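Local coordinates for periplasmic His/Glu/Gln/Arg/opine family-binding protein (Silicibacter pomeroyi, PDB 3I6V) that binds lysine between its two lobes and probably delivers amino acids or related solutes to an ABC transporter, at residues L105-A118 and A126-A140. Numbering follows the deposited sequence.
Sequences LSGIVAAQTATIQA and ATLVEFATPEETIAA. With LYS (lysine), chain B.
Gln-112 and Pro-134 meet beside the bound lysine, where the parallel strands 108-112 and 127-131 of a beta-alpha-beta unit, joined by helix 116-123, reach the pocket of this family 3 solute-binding protein. Backbone bonds alternate across the pair from Thr-127 N to Gly-107 O (2.7 Å) as far as Thr-113 N to Phe-131 O. Followed outward, the Gln-112 side chain starts with CB beside Phe-131 O, and CG comes within 3.5 Å of that same oxygen. With CG anti to the backbone N (chi1 -178°) and the chain extended beyond it, the amide is carried to the lysine side chain. There Gln-112 NE2 donates to Ala-132 O at 3.0 Å, from above the carbonyl plane, and also to Glu-12; the two bonds probably fix the amide's rotation and leave Gln-112 OE1 to accept from lysine NZ at 2.7 Å. The Pro-134 ring lies alongside the amide, its CG 3.5 Å from lysine NZ. On one sheet face Ala-110 CB approaches Phe-131 CE1 obliquely at 3.6 Å, while Thr-137 of helix 134-142 lays its CG2 methyl against the face of the Ala-111 to Gln-112 peptide. At the ligand's other end, Ile-116 N donates to lysine OXT at 2.8 Å.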
ATOM      1  N   LEU A 105       3.700 -21.774   8.662  1.00 36.20           N
ATOM      2  CA  LEU A 105       3.225 -20.409   8.922  1.00 36.94           C
ATOM      3  C   LEU A 105       3.414 -19.954  10.366  1.00 37.32           C
ATOM      4  O   LEU A 105       3.110 -18.808  10.696  1.00 38.53           O
ATOM      5  CB  LEU A 105       1.753 -20.258   8.519  1.00 37.02           C
ATOM      6  CG  LEU A 105       1.372 -20.652   7.101  1.00 37.76           C
ATOM      7  CD1 LEU A 105      -0.059 -20.206   6.766  1.00 36.22           C
ATOM      8  CD2 LEU A 105       2.402 -20.110   6.065  1.00 36.99           C
ATOM      9  N   SER A 106       3.891 -20.836  11.238  1.00 36.78           N
ATOM     10  CA  SER A 106       4.232 -20.450  12.593  0.50 36.50           C
ATOM     11  C   SER A 106       5.748 -20.382  12.733  1.00 36.47           C
ATOM     12  O   SER A 106       6.272 -20.179  13.808  1.00 36.38           O
ATOM     13  CB  SER A 106       3.600 -21.404  13.617  0.50 36.73           C
ATOM     14  OG  SER A 106       2.188 -21.253  13.643  0.50 35.91           O
ATOM     15  N   GLY A 107       6.457 -20.543  11.615  1.00 36.83           N
ATOM     16  CA  GLY A 107       7.924 -20.415  11.631  1.00 36.00           C
ATOM     17  C   GLY A 107       8.367 -18.970  11.486  1.00 35.70           C
ATOM     18  O   GLY A 107       7.877 -18.062  12.212  1.00 35.38           O
ATOM     19  N   ILE A 108       9.300 -18.746  10.563  1.00 33.88           N
ATOM     20  CA  ILE A 108       9.850 -17.410  10.316  1.00 33.07           C
ATOM     21  C   ILE A 108       9.030 -16.751   9.219  1.00 31.48           C
ATOM     22  O   ILE A 108       8.998 -17.239   8.077  1.00 30.52           O
ATOM     23  CB  ILE A 108      11.347 -17.462   9.933  1.00 33.55           C
ATOM     24  CG1 ILE A 108      12.178 -17.891  11.161  1.00 36.05           C
ATOM     25  CG2 ILE A 108      11.801 -16.109   9.436  1.00 33.34           C
ATOM     26  CD1 ILE A 108      13.530 -18.496  10.827  1.00 39.95           C
ATOM     27  N   VAL A 109       8.347 -15.657   9.569  1.00 29.93           N
ATOM     28  CA  VAL A 109       7.499 -14.989   8.590  1.00 27.67           C
ATOM     29  C   VAL A 109       8.052 -13.591   8.313  1.00 27.53           C
ATOM     30  O   VAL A 109       8.318 -12.824   9.231  1.00 27.88           O
ATOM     31  CB  VAL A 109       5.981 -15.000   8.970  1.00 28.15           C
ATOM     32  CG1 VAL A 109       5.141 -14.345   7.873  1.00 24.88           C
ATOM     33  CG2 VAL A 109       5.470 -16.435   9.147  1.00 26.87           C
ATOM     34  N   ALA A 110       8.321 -13.328   7.037  1.00 26.03           N
ATOM     35  CA  ALA A 110       8.808 -12.031   6.590  1.00 25.32           C
ATOM     36  C   ALA A 110       7.624 -11.055   6.447  1.00 23.43           C
ATOM     37  O   ALA A 110       6.553 -11.426   5.985  1.00 22.04           O
ATOM     38  CB  ALA A 110       9.525 -12.161   5.231  1.00 24.85           C
ATOM     39  N   ALA A 111       7.846  -9.809   6.841  1.00 22.62           N
ATOM     40  CA  ALA A 111       6.854  -8.747   6.590  1.00 21.94           C
ATOM     41  C   ALA A 111       7.617  -7.452   6.460  1.00 21.66           C
ATOM     42  O   ALA A 111       8.687  -7.266   7.073  1.00 22.37           O
ATOM     43  CB  ALA A 111       5.829  -8.640   7.745  1.00 20.77           C
ATOM     44  N   GLN A 112       7.068  -6.537   5.686  1.00 21.57           N
ATOM     45  CA  GLN A 112       7.637  -5.197   5.629  1.00 20.89           C
ATOM     46  C   GLN A 112       7.528  -4.457   6.958  1.00 22.00           C
ATOM     47  O   GLN A 112       6.475  -4.487   7.632  1.00 22.41           O
ATOM     48  CB  GLN A 112       7.007  -4.381   4.493  1.00 19.79           C
ATOM     49  CG  GLN A 112       7.618  -2.956   4.360  1.00 19.78           C
ATOM     50  CD  GLN A 112       7.170  -2.227   3.106  1.00 18.75           C
ATOM     51  OE1 GLN A 112       6.117  -2.499   2.565  1.00 23.48           O
ATOM     52  NE2 GLN A 112       7.991  -1.310   2.631  1.00 20.48           N
ATOM     53  N   THR A 113       8.602  -3.752   7.316  1.00 21.78           N
ATOM     54  CA  THR A 113       8.633  -2.942   8.526  1.00 23.96           C
ATOM     55  C   THR A 113       7.515  -1.898   8.541  1.00 22.47           C
ATOM     56  O   THR A 113       7.126  -1.411   7.495  1.00 22.85           O
ATOM     57  CB  THR A 113       9.982  -2.164   8.654  1.00 24.45           C
ATOM     58  OG1 THR A 113      11.065  -3.093   8.529  1.00 32.76           O
ATOM     59  CG2 THR A 113      10.095  -1.569   9.985  1.00 25.92           C
ATOM     60  N   ALA A 114       7.025  -1.560   9.727  1.00 20.81           N
ATOM     61  CA  ALA A 114       6.015  -0.496   9.885  1.00 20.30           C
ATOM     62  C   ALA A 114       4.731  -0.730   9.081  1.00 19.36           C
ATOM     63  O   ALA A 114       4.191   0.218   8.509  1.00 18.67           O
ATOM     64  CB  ALA A 114       6.626   0.934   9.545  1.00 19.57           C
ATOM     65  N   THR A 115       4.256  -1.977   9.025  1.00 18.99           N
ATOM     66  CA  THR A 115       2.993  -2.264   8.335  1.00 19.41           C
ATOM     67  C   THR A 115       2.017  -2.993   9.271  1.00 18.75           C
ATOM     68  O   THR A 115       2.415  -3.542  10.311  1.00 17.94           O
ATOM     69  CB  THR A 115       3.188  -3.172   7.087  1.00 18.97           C
ATOM     70  OG1 THR A 115       3.780  -4.400   7.477  1.00 18.85           O
ATOM     71  CG2 THR A 115       4.047  -2.462   5.978  1.00 18.96           C
ATOM     72  N   ILE A 116       0.752  -3.040   8.870  1.00 19.15           N
ATOM     73  CA  ILE A 116      -0.238  -3.766   9.670  1.00 18.45           C
ATOM     74  C   ILE A 116       0.098  -5.246   9.630  1.00 18.68           C
ATOM     75  O   ILE A 116      -0.170  -5.976  10.594  1.00 17.65           O
ATOM     76  CB  ILE A 116      -1.669  -3.473   9.204  1.00 18.91           C
ATOM     77  CG1 ILE A 116      -1.880  -3.913   7.748  1.00 17.79           C
ATOM     78  CG2 ILE A 116      -1.953  -1.966   9.358  1.00 18.60           C
ATOM     79  CD1 ILE A 116      -3.195  -3.479   7.132  1.00 20.85           C
ATOM     80  N   GLN A 117       0.724  -5.679   8.526  1.00 19.69           N
ATOM     81  CA  GLN A 117       1.100  -7.106   8.369  1.00 18.34           C
ATOM     82  C   GLN A 117       2.190  -7.469   9.349  1.00 19.10           C
ATOM     83  O   GLN A 117       2.095  -8.496  10.042  1.00 20.00           O
ATOM     84  CB  GLN A 117       1.483  -7.447   6.914  1.00 19.11           C
ATOM     85  CG  GLN A 117       0.259  -7.506   5.972  1.00 17.61           C
ATOM     86  CD  GLN A 117      -0.142  -6.125   5.459  1.00 17.70           C
ATOM     87  OE1 GLN A 117       0.578  -5.146   5.695  1.00 18.07           O
ATOM     88  NE2 GLN A 117      -1.293  -6.033   4.764  1.00 19.49           N
ATOM     89  N   ALA A 118       3.210  -6.622   9.456  1.00 18.58           N
ATOM     90  CA  ALA A 118       4.211  -6.819  10.503  1.00 18.28           C
ATOM     91  C   ALA A 118       3.569  -6.825  11.907  1.00 18.84           C
ATOM     92  O   ALA A 118       3.922  -7.656  12.722  1.00 18.40           O
ATOM     93  CB  ALA A 118       5.310  -5.746  10.444  1.00 17.79           C
ATOM     94  N   ALA A 126       4.061 -16.793  15.241  1.00 39.71           N
ATOM     95  CA  ALA A 126       5.169 -16.817  14.257  1.00 39.55           C
ATOM     96  C   ALA A 126       6.331 -15.960  14.739  1.00 39.42           C
ATOM     97  O   ALA A 126       6.150 -15.098  15.591  1.00 39.93           O
ATOM     98  CB  ALA A 126       4.692 -16.378  12.877  1.00 39.89           C
ATOM     99  N   THR A 127       7.535 -16.230  14.228  1.00 38.53           N
ATOM    100  CA  THR A 127       8.689 -15.370  14.444  1.00 37.75           C
ATOM    101  C   THR A 127       8.728 -14.323  13.311  1.00 36.20           C
ATOM    102  O   THR A 127       8.759 -14.678  12.132  1.00 36.14           O
ATOM    103  CB  THR A 127       9.983 -16.201  14.490  1.00 38.13           C
ATOM    104  OG1 THR A 127       9.954 -17.001  15.672  1.00 40.14           O
ATOM    105  CG2 THR A 127      11.237 -15.322  14.529  1.00 39.39           C
ATOM    106  N   LEU A 128       8.688 -13.043  13.682  1.00 33.87           N
ATOM    107  CA  LEU A 128       8.663 -11.957  12.698  1.00 31.91           C
ATOM    108  C   LEU A 128      10.074 -11.559  12.279  1.00 31.23           C
ATOM    109  O   LEU A 128      10.892 -11.268  13.118  1.00 31.92           O
ATOM    110  CB  LEU A 128       7.970 -10.727  13.299  1.00 31.10           C
ATOM    111  CG  LEU A 128       8.068  -9.407  12.511  1.00 28.54           C
ATOM    112  CD1 LEU A 128       7.438  -9.498  11.157  1.00 24.21           C
ATOM    113  CD2 LEU A 128       7.478  -8.218  13.313  1.00 26.26           C
ATOM    114  N   VAL A 129      10.339 -11.505  10.984  1.00 30.69           N
ATOM    115  CA  VAL A 129      11.492 -10.746  10.504  1.00 29.60           C
ATOM    116  C   VAL A 129      11.027  -9.604   9.572  1.00 28.52           C
ATOM    117  O   VAL A 129      10.281  -9.818   8.599  1.00 27.34           O
ATOM    118  CB  VAL A 129      12.611 -11.670   9.867  1.00 29.91           C
ATOM    119  CG1 VAL A 129      12.041 -12.522   8.737  1.00 32.69           C
ATOM    120  CG2 VAL A 129      13.820 -10.847   9.385  1.00 30.91           C
ATOM    121  N   GLU A 130      11.480  -8.396   9.886  1.00 27.53           N
ATOM    122  CA  GLU A 130      11.078  -7.187   9.152  1.00 27.42           C
ATOM    123  C   GLU A 130      12.091  -6.768   8.100  1.00 27.28           C
ATOM    124  O   GLU A 130      13.275  -6.805   8.367  1.00 26.65           O
ATOM    125  CB  GLU A 130      10.907  -6.045  10.144  1.00 27.60           C
ATOM    126  CG  GLU A 130       9.698  -6.265  11.028  1.00 27.95           C
ATOM    127  CD  GLU A 130       9.442  -5.112  11.986  1.00 31.99           C
ATOM    128  OE1 GLU A 130       8.614  -4.240  11.656  1.00 31.73           O
ATOM    129  OE2 GLU A 130      10.030  -5.098  13.088  1.00 35.30           O
ATOM    130  N   PHE A 131      11.605  -6.346   6.931  1.00 26.78           N
ATOM    131  CA  PHE A 131      12.436  -5.844   5.840  1.00 27.59           C
ATOM    132  C   PHE A 131      11.955  -4.462   5.405  1.00 27.80           C
ATOM    133  O   PHE A 131      10.751  -4.177   5.430  1.00 27.18           O
ATOM    134  CB  PHE A 131      12.365  -6.811   4.631  1.00 27.07           C
ATOM    135  CG  PHE A 131      12.926  -8.150   4.939  1.00 30.10           C
ATOM    136  CD1 PHE A 131      12.109  -9.166   5.461  1.00 30.99           C
ATOM    137  CD2 PHE A 131      14.299  -8.373   4.825  1.00 33.36           C
ATOM    138  CE1 PHE A 131      12.633 -10.400   5.805  1.00 32.03           C
ATOM    139  CE2 PHE A 131      14.841  -9.619   5.172  1.00 34.94           C
ATOM    140  CZ  PHE A 131      14.001 -10.630   5.665  1.00 32.85           C
ATOM    141  N   ALA A 132      12.900  -3.627   4.980  1.00 27.73           N
ATOM    142  CA  ALA A 132      12.629  -2.231   4.603  1.00 26.88           C
ATOM    143  C   ALA A 132      11.718  -2.106   3.393  1.00 26.22           C
ATOM    144  O   ALA A 132      10.922  -1.159   3.314  1.00 26.59           O
ATOM    145  CB  ALA A 132      13.978  -1.467   4.367  1.00 27.41           C
ATOM    146  N   THR A 133      11.808  -3.029   2.433  1.00 24.50           N
ATOM    147  CA  THR A 133      11.070  -2.845   1.182  1.00 24.17           C
ATOM    148  C   THR A 133      10.231  -4.068   0.888  1.00 23.96           C
ATOM    149  O   THR A 133      10.531  -5.145   1.409  1.00 25.31           O
ATOM    150  CB  THR A 133      12.024  -2.612  -0.036  1.00 25.01           C
ATOM    151  OG1 THR A 133      12.697  -3.844  -0.325  1.00 22.28           O
ATOM    152  CG2 THR A 133      13.045  -1.451   0.223  1.00 25.35           C
ATOM    153  N   PRO A 134       9.197  -3.937   0.039  1.00 23.45           N
ATOM    154  CA  PRO A 134       8.379  -5.108  -0.277  1.00 23.63           C
ATOM    155  C   PRO A 134       9.188  -6.195  -1.036  1.00 24.86           C
ATOM    156  O   PRO A 134       9.084  -7.397  -0.745  1.00 23.27           O
ATOM    157  CB  PRO A 134       7.300  -4.524  -1.183  1.00 23.73           C
ATOM    158  CG  PRO A 134       7.202  -3.035  -0.747  1.00 23.43           C
ATOM    159  CD  PRO A 134       8.677  -2.722  -0.615  1.00 23.81           C
ATOM    160  N   GLU A 135      10.017  -5.773  -1.989  1.00 25.64           N
ATOM    161  CA  GLU A 135      10.807  -6.756  -2.721  1.00 26.23           C
ATOM    162  C   GLU A 135      11.717  -7.590  -1.815  1.00 25.04           C
ATOM    163  O   GLU A 135      11.919  -8.763  -2.083  1.00 26.04           O
ATOM    164  CB  GLU A 135      11.599  -6.117  -3.877  1.00 27.06           C
ATOM    165  CG  GLU A 135      12.347  -7.193  -4.776  1.00 31.10           C
ATOM    166  CD  GLU A 135      11.455  -8.378  -5.303  1.00 36.94           C
ATOM    167  OE1 GLU A 135      10.223  -8.195  -5.600  1.00 34.01           O
ATOM    168  OE2 GLU A 135      12.025  -9.515  -5.435  1.00 38.97           O
ATOM    169  N   GLU A 136      12.262  -7.011  -0.758  1.00 25.36           N
ATOM    170  CA  GLU A 136      13.114  -7.766   0.177  1.00 26.90           C
ATOM    171  C   GLU A 136      12.379  -8.913   0.909  1.00 26.42           C
ATOM    172  O   GLU A 136      12.967  -9.968   1.206  1.00 26.18           O
ATOM    173  CB  GLU A 136      13.783  -6.836   1.195  1.00 27.02           C
ATOM    174  CG  GLU A 136      14.987  -6.047   0.626  1.00 31.92           C
ATOM    175  CD  GLU A 136      15.300  -4.756   1.407  1.00 37.53           C
ATOM    176  OE1 GLU A 136      14.716  -4.512   2.485  1.00 38.99           O
ATOM    177  OE2 GLU A 136      16.146  -3.955   0.922  1.00 42.88           O
ATOM    178  N   THR A 137      11.103  -8.699   1.218  1.00 25.45           N
ATOM    179  CA  THR A 137      10.278  -9.772   1.800  1.00 25.04           C
ATOM    180  C   THR A 137      10.087 -10.924   0.826  1.00 25.92           C
ATOM    181  O   THR A 137      10.068 -12.078   1.244  1.00 27.21           O
ATOM    182  CB  THR A 137       8.868  -9.269   2.287  1.00 24.51           C
ATOM    183  OG1 THR A 137       8.041  -8.938   1.161  1.00 22.02           O
ATOM    184  CG2 THR A 137       9.022  -8.035   3.186  1.00 22.42           C
ATOM    185  N   ILE A 138       9.929 -10.629  -0.463  1.00 26.54           N
ATOM    186  CA  ILE A 138       9.757 -11.699  -1.459  1.00 27.16           C
ATOM    187  C   ILE A 138      11.081 -12.465  -1.602  1.00 28.45           C
ATOM    188  O   ILE A 138      11.097 -13.713  -1.611  1.00 28.32           O
ATOM    189  CB  ILE A 138       9.327 -11.151  -2.850  1.00 27.37           C
ATOM    190  CG1 ILE A 138       8.046 -10.322  -2.751  1.00 25.21           C
ATOM    191  CG2 ILE A 138       9.189 -12.280  -3.878  1.00 26.20           C
ATOM    192  CD1 ILE A 138       6.866 -11.027  -2.019  1.00 21.45           C
ATOM    193  N   ALA A 139      12.175 -11.712  -1.682  1.00 28.78           N
ATOM    194  CA  ALA A 139      13.517 -12.292  -1.802  1.00 30.11           C
ATOM    195  C   ALA A 139      13.829 -13.214  -0.621  1.00 30.57           C
ATOM    196  O   ALA A 139      14.441 -14.277  -0.812  1.00 30.08           O
ATOM    197  CB  ALA A 139      14.588 -11.177  -1.947  1.00 29.65           C
ATOM    198  N   ALA A 140      13.387 -12.839   0.588  1.00 30.35           N
ATOM    199  CA  ALA A 140      13.657 -13.655   1.783  1.00 31.32           C
ATOM    200  C   ALA A 140      12.989 -15.028   1.709  1.00 31.50           C
ATOM    201  O   ALA A 140      13.528 -16.019   2.221  1.00 33.28           O
ATOM    202  CB  ALA A 140      13.247 -12.915   3.103  1.00 30.73           C
TER
HETATM  203  N   LYS B   1      -1.601  -1.533   3.615  1.00 19.25           N
HETATM  204  CA  LYS B   1      -0.544  -2.069   4.534  1.00 19.15           C
HETATM  205  C   LYS B   1      -0.211  -1.072   5.621  1.00 19.85           C
HETATM  206  O   LYS B   1      -0.690   0.069   5.549  1.00 20.69           O
HETATM  207  CB  LYS B   1       0.734  -2.430   3.737  1.00 18.75           C
HETATM  208  CG  LYS B   1       1.474  -1.240   3.124  1.00 17.98           C
HETATM  209  CD  LYS B   1       2.697  -1.747   2.284  1.00 20.74           C
HETATM  210  CE  LYS B   1       3.561  -0.575   1.687  1.00 20.73           C
HETATM  211  NZ  LYS B   1       4.682  -1.149   0.781  1.00 20.25           N
HETATM  212  OXT LYS B   1       0.559  -1.385   6.574  1.00 20.47           O